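Local coordinates for protein succinate dehydrogenase subunit A (Mycolicibacterium smegmatis, PDB 7D6V) that serves as the FAD-bearing subunit of a mycobacterial succinate dehydrogenase, where it probably oxidises succinate to fumarate and passes the electrons on toward quinone, at residues 56-61 against 114-119. Sequence-based numbering, arbitrary orientation.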
loop_
_atom_site.group_PDB
_atom_site.type_symbol
_atom_site.label_atom_id
_atom_site.label_comp_id
_atom_site.label_asym_id
_atom_site.label_seq_id
_atom_site.Cartn_x
_atom_site.Cartn_y
_atom_site.Cartn_z
ATOM N N ALA A 56 15.900 -16.341 2.168
ATOM C CA ALA A 56 15.649 -17.754 1.930
ATOM C C ALA A 56 16.741 -18.300 1.026
ATOM O O ALA A 56 16.988 -17.750 -0.049
ATOM C CB ALA A 56 14.272 -17.975 1.299
ATOM N N ALA A 57 17.381 -19.387 1.458
ATOM C CA ALA A 57 18.485 -19.989 0.713
ATOM C C ALA A 57 17.936 -20.799 -0.463
ATOM O O ALA A 57 18.050 -22.023 -0.537
ATOM C CB ALA A 57 19.342 -20.847 1.631
ATOM N N MET A 58 17.329 -20.076 -1.404
ATOM C CA MET A 58 16.812 -20.686 -2.622
ATOM C C MET A 58 17.897 -20.948 -3.656
ATOM O O MET A 58 17.686 -21.770 -4.553
ATOM C CB MET A 58 15.719 -19.804 -3.224
ATOM C CG MET A 58 14.444 -19.771 -2.403
ATOM S SD MET A 58 13.102 -18.853 -3.175
ATOM C CE MET A 58 13.875 -17.261 -3.413
ATOM N N ARG A 59 19.040 -20.265 -3.554
ATOM C CA ARG A 59 20.198 -20.459 -4.428
ATOM C C ARG A 59 19.919 -20.044 -5.868
ATOM O O ARG A 59 20.550 -20.550 -6.797
ATOM C CB ARG A 59 20.702 -21.906 -4.385
ATOM C CG ARG A 59 21.106 -22.381 -3.008
ATOM C CD ARG A 59 21.030 -23.889 -2.900
ATOM N NE ARG A 59 22.177 -24.542 -3.522
ATOM C CZ ARG A 59 22.088 -25.568 -4.362
ATOM N NH1 ARG A 59 20.902 -26.060 -4.685
ATOM N NH2 ARG A 59 23.183 -26.101 -4.880
ATOM N N ASN A 60 18.983 -19.117 -6.069
ATOM C CA ASN A 60 18.628 -18.705 -7.423
ATOM C C ASN A 60 19.725 -17.861 -8.056
ATOM O O ASN A 60 20.006 -17.998 -9.252
ATOM C CB ASN A 60 17.309 -17.936 -7.412
ATOM C CG ASN A 60 16.138 -18.802 -7.031
ATOM O OD1 ASN A 60 16.204 -20.026 -7.108
ATOM N ND2 ASN A 60 15.051 -18.171 -6.615
ATOM N N VAL A 61 20.349 -16.980 -7.278
ATOM C CA VAL A 61 21.370 -16.094 -7.827
ATOM C C VAL A 61 22.703 -16.820 -7.944
ATOM O O VAL A 61 23.273 -16.930 -9.035
ATOM C CB VAL A 61 21.492 -14.816 -6.976
ATOM C CG1 VAL A 61 22.729 -14.034 -7.375
ATOM C CG2 VAL A 61 20.247 -13.964 -7.133
ATOM N N GLY A 114 14.066 -17.057 -15.119
ATOM C CA GLY A 114 12.676 -17.135 -14.732
ATOM C C GLY A 114 12.434 -17.548 -13.302
ATOM O O GLY A 114 11.323 -17.980 -12.980
ATOM N N LYS A 115 13.435 -17.440 -12.437
ATOM C CA LYS A 115 13.300 -17.766 -11.029
ATOM C C LYS A 115 13.059 -16.492 -10.226
ATOM O O LYS A 115 12.977 -15.390 -10.766
ATOM C CB LYS A 115 14.539 -18.506 -10.529
ATOM C CG LYS A 115 14.950 -19.677 -11.386
ATOM C CD LYS A 115 15.960 -20.545 -10.671
ATOM C CE LYS A 115 16.345 -21.740 -11.518
ATOM N NZ LYS A 115 16.853 -22.868 -10.696
ATOM N N ILE A 116 12.944 -16.650 -8.915
ATOM C CA ILE A 116 12.730 -15.515 -8.026
ATOM C C ILE A 116 14.050 -14.781 -7.829
ATOM O O ILE A 116 15.084 -15.399 -7.549
ATOM C CB ILE A 116 12.139 -15.976 -6.685
ATOM C CG1 ILE A 116 10.752 -16.582 -6.895
ATOM C CG2 ILE A 116 12.051 -14.820 -5.719
ATOM C CD1 ILE A 116 10.089 -17.038 -5.622
ATOM N N SER A 117 14.020 -13.461 -7.983
ATOM C CA SER A 117 15.214 -12.643 -7.833
ATOM C C SER A 117 15.550 -12.445 -6.361
ATOM O O SER A 117 14.661 -12.289 -5.520
ATOM C CB SER A 117 15.013 -11.291 -8.515
ATOM O OG SER A 117 16.224 -10.564 -8.578
ATOM N N GLN A 118 16.846 -12.448 -6.053
ATOM C CA GLN A 118 17.339 -12.308 -4.689
ATOM C C GLN A 118 18.374 -11.194 -4.634
ATOM O O GLN A 118 19.271 -11.137 -5.479
ATOM C CB GLN A 118 17.947 -13.621 -4.188
ATOM C CG GLN A 118 16.950 -14.760 -4.083
ATOM C CD GLN A 118 17.597 -16.070 -3.695
ATOM O OE1 GLN A 118 18.483 -16.564 -4.384
ATOM N NE2 GLN A 118 17.154 -16.642 -2.586
ATOM N N ARG A 119 18.248 -10.316 -3.644
ATOM C CA ARG A 119 19.183 -9.218 -3.444
ATOM C C ARG A 119 20.156 -9.526 -2.315
ATOM O O ARG A 119 19.942 -10.423 -1.498
ATOM C CB ARG A 119 18.447 -7.913 -3.134
ATOM C CG ARG A 119 17.841 -7.235 -4.336
ATOM C CD ARG A 119 17.245 -5.892 -3.961
ATOM N NE ARG A 119 16.191 -6.025 -2.962
ATOM C CZ ARG A 119 15.405 -5.030 -2.570
ATOM N NH1 ARG A 119 15.546 -3.826 -3.100
ATOM N NH2 ARG A 119 14.471 -5.242 -1.654
#
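Gln118 reaches from its short strand into the turning loop 56-61, and its amide end lies within the curve of that loop. Its chain runs straight out through CG (chi2 175°), which carries the carboxamide past the Met58 side chain to the loop backbone. There OE1 accepts two backbone N-H groups in succession, both weakly: Asn60 N at 3.1 Å, with the hydrogen well off the line (134°), and Val61 N at 3.5 Å. On the other branch of the amide, NE2 lies 2.8 Å from Ala56 O.

Asn60 answers in the reverse direction. Its ND2 donates to Ile116 O at 2.9 Å, arriving in the carbonyl plane on a lone pair, although that oxygen sits somewhat out of the asparagine's own amide plane. OD1 is turned the other way, against the aliphatic part of Lys115, 3.6 Å from CD. The two carboxamides thus join the loop after strand 54-55 to segment 114-119; no backbone-to-backbone hydrogen bond links the two segments.

Side-chain carbons close round these bonds. The Met58 chain turns about the CG-SD bond (chi3 -57°), bringing CE to 3.8 Å from Ile116 CG2 and also against the Gln118 amide, while Val61 CG2 lies against the Gln118 backbone carbonyl, 3.4 Å from O, and near its CB.

The contact lies in the FAD-binding domain, at the edge of a small antiparallel sheet in which strand 129-130 runs between 54-55 and 118-119. Helix 84-102 packs against Met58 and Ile116, and Lys115 touches Arg130 of the iron-sulfur subunit.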